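Local coordinates for protein ultraspiracle (Drosophila melanogaster, PDB 1HG4) that probably acts as a nuclear hormone receptor and transcription factor, its ligand-binding domain locked in an inactive conformation with a phospholipid bound, at residues S50-C53 and Q54-K58; K86-W89 and I90-I94; S179-K182 and A183-L186; R256-E259 and E260-L263. All coordinates share one frame; numbering follows the deposited sequence.

Contact 1 (S50-C53 and Q54-K58)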
loop_
_atom_site.group_PDB
_atom_site.type_symbol
_atom_site.label_atom_id
_atom_site.label_comp_id
_atom_site.label_asym_id
_atom_site.label_seq_id
_atom_site.Cartn_x
_atom_site.Cartn_y
_atom_site.Cartn_z
ATOM N N SER A 50 -39.521 19.098 3.219
ATOM C CA SER A 50 -38.956 18.927 4.555
ATOM C C SER A 50 -39.125 17.484 5.026
ATOM O O SER A 50 -38.345 16.994 5.842
ATOM C CB SER A 50 -39.613 19.889 5.549
ATOM O OG SER A 50 -40.969 19.544 5.750
ATOM N N ALA A 51 -40.146 16.810 4.507
ATOM C CA ALA A 51 -40.385 15.412 4.865
ATOM C C ALA A 51 -39.243 14.595 4.249
ATOM O O ALA A 51 -38.723 13.665 4.872
ATOM C CB ALA A 51 -41.739 14.940 4.324
ATOM N N LEU A 52 -38.861 14.960 3.022
ATOM C CA LEU A 52 -37.768 14.290 2.321
ATOM C C LEU A 52 -36.489 14.524 3.105
ATOM O O LEU A 52 -35.661 13.631 3.221
ATOM C CB LEU A 52 -37.610 14.844 0.905
ATOM C CG LEU A 52 -36.379 14.342 0.136
ATOM C CD1 LEU A 52 -36.446 12.838 -0.013
ATOM C CD2 LEU A 52 -36.316 14.991 -1.231
ATOM N N CYS A 53 -36.351 15.731 3.650
ATOM C CA CYS A 53 -35.179 16.101 4.435
ATOM C C CYS A 53 -35.068 15.233 5.687
ATOM O O CYS A 53 -33.996 14.731 6.008
ATOM C CB CYS A 53 -35.245 17.583 4.839
ATOM S SG CYS A 53 -34.929 18.818 3.529
ATOM N N GLN A 54 -36.174 15.047 6.391
ATOM C CA GLN A 54 -36.155 14.231 7.601
ATOM C C GLN A 54 -35.735 12.791 7.316
ATOM O O GLN A 54 -35.010 12.186 8.104
ATOM C CB GLN A 54 -37.528 14.249 8.282
ATOM C CG GLN A 54 -37.446 14.041 9.793
ATOM C CD GLN A 54 -38.801 14.126 10.486
ATOM O OE1 GLN A 54 -39.613 15.019 10.201
ATOM N NE2 GLN A 54 -39.044 13.201 11.417
ATOM N N VAL A 55 -36.200 12.241 6.196
ATOM C CA VAL A 55 -35.838 10.881 5.807
ATOM C C VAL A 55 -34.322 10.769 5.601
ATOM O O VAL A 55 -33.665 9.902 6.182
ATOM C CB VAL A 55 -36.546 10.467 4.500
ATOM C CG1 VAL A 55 -35.876 9.229 3.908
ATOM C CG2 VAL A 55 -38.018 10.171 4.774
ATOM N N VAL A 56 -33.767 11.660 4.785
ATOM C CA VAL A 56 -32.342 11.648 4.521
ATOM C C VAL A 56 -31.521 11.891 5.785
ATOM O O VAL A 56 -30.504 11.233 5.981
ATOM C CB VAL A 56 -31.978 12.701 3.457
ATOM C CG1 VAL A 56 -30.492 12.687 3.183
ATOM C CG2 VAL A 56 -32.730 12.409 2.177
ATOM N N ASN A 57 -31.956 12.815 6.646
ATOM C CA ASN A 57 -31.206 13.095 7.870
ATOM C C ASN A 57 -31.132 11.877 8.796
ATOM O O ASN A 57 -30.168 11.723 9.546
ATOM C CB ASN A 57 -31.801 14.297 8.631
ATOM C CG ASN A 57 -31.579 15.636 7.906
ATOM O OD1 ASN A 57 -30.586 15.830 7.219
ATOM N ND2 ASN A 57 -32.514 16.566 8.081
ATOM N N LYS A 58 -32.149 11.017 8.743
ATOM C CA LYS A 58 -32.155 9.808 9.563
ATOM C C LYS A 58 -31.216 8.760 8.953
ATOM O O LYS A 58 -30.518 8.038 9.664
ATOM C CB LYS A 58 -33.569 9.232 9.684
ATOM C CG LYS A 58 -34.509 10.096 10.504
ATOM C CD LYS A 58 -35.869 9.433 10.738
ATOM C CE LYS A 58 -36.781 10.367 11.544
ATOM N NZ LYS A 58 -38.114 9.769 11.895
#
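Leu-52 and Val-56, one helical turn apart, meet through their outer methyls, CD1 of Leu-52 standing 4.3 Å from CG2 of Val-56. That valine branch also leans back along the helix, its CG2 3.3 Å from Leu-52 O. It gets there because CG1 is anti to the backbone N (chi1 180°), which turns CG2 beside that nitrogen. The same oxygen accepts the Val-56 N-H in a nearly straight bond of 3.1 Å, N-H...O angle 172°. Both segments belong to helix 46-68 of the nuclear receptor ligand-binding fold, and Val-56 lines the pocket, its side chain about 4 Å from the bound phospholipid. On another flank the amide of Asn-57 folds back over the preceding turn, with CG 3.2 Å from Cys-53 O. The backbone N of Asn-57 holds that oxygen at 2.9 Å, while the amide end binds the loop before the helix, OD1 taking Phe-32 N and ND2 giving to Leu-33 O. An alanine here would remove both side-chain hydrogen bonds and would probably let that loop shift against the helix. The Cys-53 side chain packs on Leu-33 of the same loop.

Contact 2 (K86-W89 and I90-I94)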
loop_
_atom_site.group_PDB
_atom_site.type_symbol
_atom_site.label_atom_id
_atom_site.label_comp_id
_atom_site.label_asym_id
_atom_site.label_seq_id
_atom_site.Cartn_x
_atom_site.Cartn_y
_atom_site.Cartn_z
ATOM N N LYS A 86 -17.631 12.102 4.242
ATOM C CA LYS A 86 -17.966 13.241 3.401
ATOM C C LYS A 86 -17.899 12.869 1.919
ATOM O O LYS A 86 -18.658 13.382 1.090
ATOM C CB LYS A 86 -17.002 14.398 3.699
ATOM C CG LYS A 86 -17.130 15.582 2.770
ATOM C CD LYS A 86 -18.441 16.310 2.979
ATOM C CE LYS A 86 -18.604 17.420 1.953
ATOM N NZ LYS A 86 -17.382 18.292 1.905
ATOM N N ALA A 87 -16.991 11.969 1.579
ATOM C CA ALA A 87 -16.839 11.570 0.184
ATOM C C ALA A 87 -17.815 10.499 -0.272
ATOM O O ALA A 87 -18.198 10.478 -1.421
ATOM C CB ALA A 87 -15.394 11.106 -0.077
ATOM N N ALA A 88 -18.247 9.617 0.615
ATOM C CA ALA A 88 -19.153 8.550 0.196
ATOM C C ALA A 88 -20.643 8.648 0.554
ATOM O O ALA A 88 -21.440 7.901 -0.023
ATOM C CB ALA A 88 -18.600 7.183 0.688
ATOM N N TRP A 89 -21.039 9.547 1.458
ATOM C CA TRP A 89 -22.453 9.612 1.868
ATOM C C TRP A 89 -23.527 9.588 0.775
ATOM O O TRP A 89 -24.431 8.744 0.830
ATOM C CB TRP A 89 -22.706 10.787 2.824
ATOM C CG TRP A 89 -22.872 12.158 2.232
ATOM C CD1 TRP A 89 -21.882 13.051 1.923
ATOM C CD2 TRP A 89 -24.112 12.840 1.988
ATOM N NE1 TRP A 89 -22.426 14.250 1.513
ATOM C CE2 TRP A 89 -23.792 14.149 1.540
ATOM C CE3 TRP A 89 -25.461 12.474 2.105
ATOM C CZ2 TRP A 89 -24.776 15.094 1.208
ATOM C CZ3 TRP A 89 -26.441 13.423 1.772
ATOM C CH2 TRP A 89 -26.088 14.714 1.330
ATOM N N ILE A 90 -23.446 10.484 -0.208
ATOM C CA ILE A 90 -24.441 10.497 -1.278
ATOM C C ILE A 90 -24.473 9.172 -2.049
ATOM O O ILE A 90 -25.554 8.654 -2.327
ATOM C CB ILE A 90 -24.194 11.660 -2.277
ATOM C CG1 ILE A 90 -24.312 12.995 -1.548
ATOM C CG2 ILE A 90 -25.213 11.617 -3.407
ATOM C CD1 ILE A 90 -23.986 14.178 -2.406
ATOM N N GLU A 91 -23.306 8.617 -2.380
ATOM C CA GLU A 91 -23.265 7.361 -3.112
ATOM C C GLU A 91 -23.848 6.210 -2.305
ATOM O O GLU A 91 -24.451 5.290 -2.859
ATOM C CB GLU A 91 -21.832 7.015 -3.521
ATOM C CG GLU A 91 -21.225 7.981 -4.520
ATOM C CD GLU A 91 -19.820 7.588 -4.913
ATOM O OE1 GLU A 91 -19.646 6.581 -5.634
ATOM O OE2 GLU A 91 -18.880 8.281 -4.491
ATOM N N LEU A 92 -23.662 6.249 -0.992
ATOM C CA LEU A 92 -24.190 5.192 -0.137
ATOM C C LEU A 92 -25.703 5.289 -0.091
ATOM O O LEU A 92 -26.387 4.266 -0.176
ATOM C CB LEU A 92 -23.606 5.291 1.282
ATOM C CG LEU A 92 -22.102 4.959 1.400
ATOM C CD1 LEU A 92 -21.622 5.249 2.825
ATOM C CD2 LEU A 92 -21.833 3.501 1.037
ATOM N N LEU A 93 -26.232 6.511 0.026
ATOM C CA LEU A 93 -27.688 6.691 0.061
ATOM C C LEU A 93 -28.329 6.269 -1.257
ATOM O O LEU A 93 -29.298 5.512 -1.260
ATOM C CB LEU A 93 -28.068 8.140 0.371
ATOM C CG LEU A 93 -27.653 8.659 1.748
ATOM C CD1 LEU A 93 -28.361 9.970 2.046
ATOM C CD2 LEU A 93 -28.007 7.647 2.798
ATOM N N ILE A 94 -27.778 6.741 -2.371
ATOM C CA ILE A 94 -28.316 6.410 -3.685
ATOM C C ILE A 94 -28.245 4.927 -4.008
ATOM O O ILE A 94 -29.094 4.420 -4.736
ATOM C CB ILE A 94 -27.608 7.220 -4.791
ATOM C CG1 ILE A 94 -27.956 8.696 -4.624
ATOM C CG2 ILE A 94 -28.041 6.733 -6.177
ATOM C CD1 ILE A 94 -27.267 9.594 -5.624
HETATM O O HOH W 1 -21.236 10.341 -2.471
#
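Trp-89 and Ile-90 are neighbours in sequence, yet their side chains make the densest packing here. Ile-90 CG1 sits over one face of the indole, 3.4 Å from the centroid of the six-membered ring and 14° off its normal, a CH-pi contact. The indole reaches this position because Trp-89 CG lies between its backbone N and carbonyl carbon (chi1 81°), which swings the ring over the following residue. Leu-93 CD1 comes to the ring's edge, 3.8 Å from Trp-89 CE3, and Leu-93 N binds Trp-89 O at 3.0 Å. The indole also touches Leu-60 and Met-63 of helix 46-68, and it lines the pocket about 4 Å from the bound phospholipid. Ala-88 and Leu-92 make a lighter but still buried contact, CB to CD1 4.2 Å, beside the bond of 2.9 Å from Leu-92 N to Ala-88 O.

The looser side is that of Ala-87 and Glu-91, both partly exposed. Helix 78-100 is kinked here, for the N atoms of Ile-90 and Glu-91 lack the usual i to i+4 bond. A water enters the break, donating to Ala-87 O at 3.2 Å and accepting from Glu-91 N at 2.7 Å. It thus replaces a direct helical bond between these two residues.

The chemistry divides accordingly: dispersion and CH-pi contacts fix the indole at the pocket wall, while the polar backbone opened by the kink is bridged by water, so that Glu-91 N and Ala-87 O both keep a partner.

Contact 3 (S179-K182 and A183-L186); sequences SCLK and AIIL
Leu-181 and Ile-184 lie alongside each other, directed alike, and touch through methyls, CD2 of the leucine 4.2 Å from CD1 of the isoleucine. Ile-184 also bends back over the preceding turn, CG1 resting 3.3 Å from Cys-180 O. Ile-185 repeats this one residue on: with CG1 anti to its carbonyl carbon (chi1 -66°), that branch lies beside the backbone N and comes 3.2 Å from Leu-181 O. The carbonyls so covered are already engaged, Cys-180 O by Ile-184 N at 2.9 Å with an N-H...O angle of 166°, and Leu-181 O by Ile-185 N at 3.1 Å. Ala-183 N and Leu-186 N continue this regular i to i+4 ladder on helix 175-186 of the nuclear receptor ligand-binding fold, a helix whose last two turns are buried and face several others. Ile-184 packs on Val-207 and Tyr-208 of helix 197-218, and Ile-185 fits between Leu-233 and Leu-236 of helix 225-250 and Ala-88 of helix 78-100. A serine in place of Ile-185 would probably open a gap between these helices and bring a hydroxyl among apolar neighbours. On the polar side, Lys-182 bends at chi3 (-67°) and its NZ forms a salt bridge with Glu-18 OE1, while Ser-179 OG is hydrogen-bonded to Glu-18 OE2, so that one carboxylate of helix 11-24 grips two successive turns.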
loop_
_atom_site.group_PDB
_atom_site.type_symbol
_atom_site.label_atom_id
_atom_site.label_comp_id
_atom_site.label_asym_id
_atom_site.label_seq_id
_atom_site.Cartn_x
_atom_site.Cartn_y
_atom_site.Cartn_z
ATOM N N SER A 179 -23.813 -5.046 -0.364
ATOM C CA SER A 179 -23.038 -4.710 0.819
ATOM C C SER A 179 -21.572 -4.541 0.437
ATOM O O SER A 179 -20.911 -3.626 0.923
ATOM C CB SER A 179 -23.151 -5.802 1.866
ATOM O OG SER A 179 -24.455 -5.827 2.392
ATOM N N CYS A 180 -21.068 -5.421 -0.432
ATOM C CA CYS A 180 -19.676 -5.345 -0.874
ATOM C C CYS A 180 -19.424 -4.062 -1.667
ATOM O O CYS A 180 -18.433 -3.354 -1.433
ATOM C CB CYS A 180 -19.303 -6.567 -1.731
ATOM S SG CYS A 180 -19.055 -8.117 -0.796
ATOM N N LEU A 181 -20.317 -3.749 -2.601
ATOM C CA LEU A 181 -20.150 -2.528 -3.389
ATOM C C LEU A 181 -20.125 -1.283 -2.494
ATOM O O LEU A 181 -19.317 -0.364 -2.697
ATOM C CB LEU A 181 -21.263 -2.408 -4.430
ATOM C CG LEU A 181 -21.215 -3.444 -5.566
ATOM C CD1 LEU A 181 -22.373 -3.185 -6.539
ATOM C CD2 LEU A 181 -19.880 -3.344 -6.311
ATOM N N LYS A 182 -20.995 -1.257 -1.493
ATOM C CA LYS A 182 -21.053 -0.114 -0.605
ATOM C C LYS A 182 -19.790 0.028 0.235
ATOM O O LYS A 182 -19.335 1.140 0.520
ATOM C CB LYS A 182 -22.295 -0.220 0.285
ATOM C CG LYS A 182 -23.588 -0.170 -0.517
ATOM C CD LYS A 182 -24.791 0.173 0.347
ATOM C CE LYS A 182 -25.109 -0.926 1.339
ATOM N NZ LYS A 182 -26.319 -0.590 2.141
ATOM N N ALA A 183 -19.213 -1.098 0.630
ATOM C CA ALA A 183 -17.991 -1.038 1.408
ATOM C C ALA A 183 -16.860 -0.540 0.491
ATOM O O ALA A 183 -16.054 0.318 0.897
ATOM C CB ALA A 183 -17.659 -2.427 1.997
ATOM N N ILE A 184 -16.798 -1.055 -0.740
ATOM C CA ILE A 184 -15.748 -0.622 -1.669
ATOM C C ILE A 184 -15.789 0.908 -1.739
ATOM O O ILE A 184 -14.742 1.570 -1.768
ATOM C CB ILE A 184 -15.955 -1.240 -3.100
ATOM C CG1 ILE A 184 -15.638 -2.724 -3.067
ATOM C CG2 ILE A 184 -15.076 -0.551 -4.150
ATOM C CD1 ILE A 184 -16.275 -3.477 -4.175
ATOM N N ILE A 185 -17.006 1.458 -1.741
ATOM C CA ILE A 185 -17.215 2.897 -1.804
ATOM C C ILE A 185 -16.682 3.583 -0.563
ATOM O O ILE A 185 -15.915 4.546 -0.660
ATOM C CB ILE A 185 -18.716 3.235 -1.965
ATOM C CG1 ILE A 185 -19.212 2.737 -3.322
ATOM C CG2 ILE A 185 -18.943 4.727 -1.842
ATOM C CD1 ILE A 185 -20.708 2.833 -3.490
ATOM N N LEU A 186 -17.095 3.100 0.602
ATOM C CA LEU A 186 -16.645 3.673 1.873
ATOM C C LEU A 186 -15.122 3.722 1.974
ATOM O O LEU A 186 -14.552 4.778 2.232
ATOM C CB LEU A 186 -17.191 2.859 3.056
ATOM C CG LEU A 186 -16.808 3.378 4.448
ATOM C CD1 LEU A 186 -17.410 4.766 4.667
ATOM C CD2 LEU A 186 -17.311 2.417 5.516
#

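Contact 4 (R256-E259 and E260-L263)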
loop_
_atom_site.group_PDB
_atom_site.type_symbol
_atom_site.label_atom_id
_atom_site.label_comp_id
_atom_site.label_asym_id
_atom_site.label_seq_id
_atom_site.Cartn_x
_atom_site.Cartn_y
_atom_site.Cartn_z
ATOM N N ARG A 256 -24.012 24.901 8.713
ATOM C CA ARG A 256 -22.882 24.220 9.333
ATOM C C ARG A 256 -22.316 23.189 8.356
ATOM O O ARG A 256 -23.061 22.422 7.743
ATOM C CB ARG A 256 -23.311 23.526 10.621
ATOM C CG ARG A 256 -22.202 23.430 11.632
ATOM C CD ARG A 256 -22.634 24.054 12.927
ATOM N NE ARG A 256 -23.297 23.101 13.808
ATOM C CZ ARG A 256 -22.653 22.183 14.523
ATOM N NH1 ARG A 256 -21.331 22.100 14.456
ATOM N NH2 ARG A 256 -23.333 21.353 15.309
ATOM N N PRO A 257 -20.986 23.169 8.186
ATOM C CA PRO A 257 -20.356 22.212 7.268
ATOM C C PRO A 257 -20.541 20.777 7.752
ATOM O O PRO A 257 -20.323 20.471 8.926
ATOM C CB PRO A 257 -18.896 22.646 7.269
ATOM C CG PRO A 257 -18.715 23.182 8.662
ATOM C CD PRO A 257 -19.971 23.990 8.872
ATOM N N LEU A 258 -20.950 19.911 6.831
ATOM C CA LEU A 258 -21.206 18.505 7.122
ATOM C C LEU A 258 -20.060 17.866 7.897
ATOM O O LEU A 258 -20.291 17.038 8.781
ATOM C CB LEU A 258 -21.463 17.750 5.812
ATOM C CG LEU A 258 -21.935 16.289 5.826
ATOM C CD1 LEU A 258 -23.232 16.130 6.607
ATOM C CD2 LEU A 258 -22.121 15.830 4.384
ATOM N N GLU A 259 -18.828 18.251 7.571
ATOM C CA GLU A 259 -17.658 17.714 8.271
ATOM C C GLU A 259 -17.854 17.799 9.785
ATOM O O GLU A 259 -17.603 16.831 10.508
ATOM C CB GLU A 259 -16.390 18.492 7.913
ATOM C CG GLU A 259 -15.848 18.271 6.516
ATOM C CD GLU A 259 -16.732 18.868 5.444
ATOM O OE1 GLU A 259 -17.354 19.931 5.696
ATOM O OE2 GLU A 259 -16.793 18.279 4.340
ATOM N N GLU A 260 -18.303 18.963 10.254
ATOM C CA GLU A 260 -18.524 19.175 11.678
ATOM C C GLU A 260 -19.577 18.238 12.238
ATOM O O GLU A 260 -19.396 17.661 13.307
ATOM C CB GLU A 260 -18.940 20.618 11.943
ATOM C CG GLU A 260 -17.798 21.616 11.953
ATOM C CD GLU A 260 -18.284 23.041 12.164
ATOM O OE1 GLU A 260 -19.132 23.254 13.066
ATOM O OE2 GLU A 260 -17.818 23.945 11.432
ATOM N N LEU A 261 -20.677 18.081 11.514
ATOM C CA LEU A 261 -21.758 17.224 11.972
ATOM C C LEU A 261 -21.288 15.778 12.117
ATOM O O LEU A 261 -21.651 15.098 13.076
ATOM C CB LEU A 261 -22.949 17.325 11.011
ATOM C CG LEU A 261 -23.694 18.674 10.924
ATOM C CD1 LEU A 261 -22.738 19.796 10.576
ATOM C CD2 LEU A 261 -24.765 18.595 9.856
ATOM N N PHE A 262 -20.476 15.315 11.172
ATOM C CA PHE A 262 -19.942 13.956 11.216
ATOM C C PHE A 262 -18.992 13.811 12.403
ATOM O O PHE A 262 -19.054 12.846 13.171
ATOM C CB PHE A 262 -19.167 13.636 9.927
ATOM C CG PHE A 262 -20.035 13.278 8.753
ATOM C CD1 PHE A 262 -21.261 12.646 8.937
ATOM C CD2 PHE A 262 -19.594 13.538 7.454
ATOM C CE1 PHE A 262 -22.047 12.272 7.841
ATOM C CE2 PHE A 262 -20.367 13.171 6.339
ATOM C CZ PHE A 262 -21.599 12.535 6.533
ATOM N N LEU A 263 -18.103 14.780 12.540
ATOM C CA LEU A 263 -17.123 14.783 13.619
ATOM C C LEU A 263 -17.802 14.717 14.979
ATOM O O LEU A 263 -17.357 13.995 15.874
ATOM C CB LEU A 263 -16.276 16.053 13.549
ATOM C CG LEU A 263 -14.787 15.949 13.859
ATOM C CD1 LEU A 263 -14.206 17.353 13.921
ATOM C CD2 LEU A 263 -14.559 15.220 15.166
#
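Arg-256, just ahead of helix 258-266, crosses the side chain of Glu-260 at about a right angle. Its NH1 makes a salt bridge to Glu-260 OE1 at 2.8 Å; the oxygen lies in the guanidinium plane and is approached on its anti side, with the two groups' planes 49° apart. NH2 has a second carboxylate partner in Glu-264. The arginine's CB stands 3.8 Å from Leu-261 CD1. Pro-257 takes the N-cap position, and its O accepts Glu-260 N at 2.8 Å from well above the carbonyl plane, the bond bent to 130° at the hydrogen. Leu-258, its CG anti to the backbone N (chi1 -172°), sends that branch over one face of the Phe-262 ring, 4.0 Å from the centroid, a CH-pi contact. Its carbonyl oxygen binds Phe-262 N at 3.0 Å. Glu-259 O receives Leu-263 N at 2.9 Å, while the Glu-259 carboxylate goes to Lys-86 of helix 78-100. This C-terminal helix is probably the AF-2 helix, its hold on helix 78-100 consistent with the inactive form. Charge and apolar contact flank its first turn: the ion pairs probably steady the exposed edge, while Leu-258 and Phe-262 face the protein interior.

Overall arrangement
All four contacts are local turns of helices, so none closes a long loop, and along the chain they run in series without nesting or crossing. Contact 1, on helix 46-68, comes first and touches contact 2 on the next helix, 78-100, through Val-56 and Leu-93. The centre of contact 2 lies about 4 Å from the centre of the chain, and this contact joins the others: Ala-88 and Leu-92 pack against Ile-185 and Lys-182 of contact 3, on helix 175-186. Last comes contact 4, at the start of helix 258-266, tied to contact 2 by the Lys-86 to Glu-259 salt bridge and by Leu-258 against Trp-89. Contacts 1 and 3 lie on opposite sides of the centre, about 23 Å apart between centres.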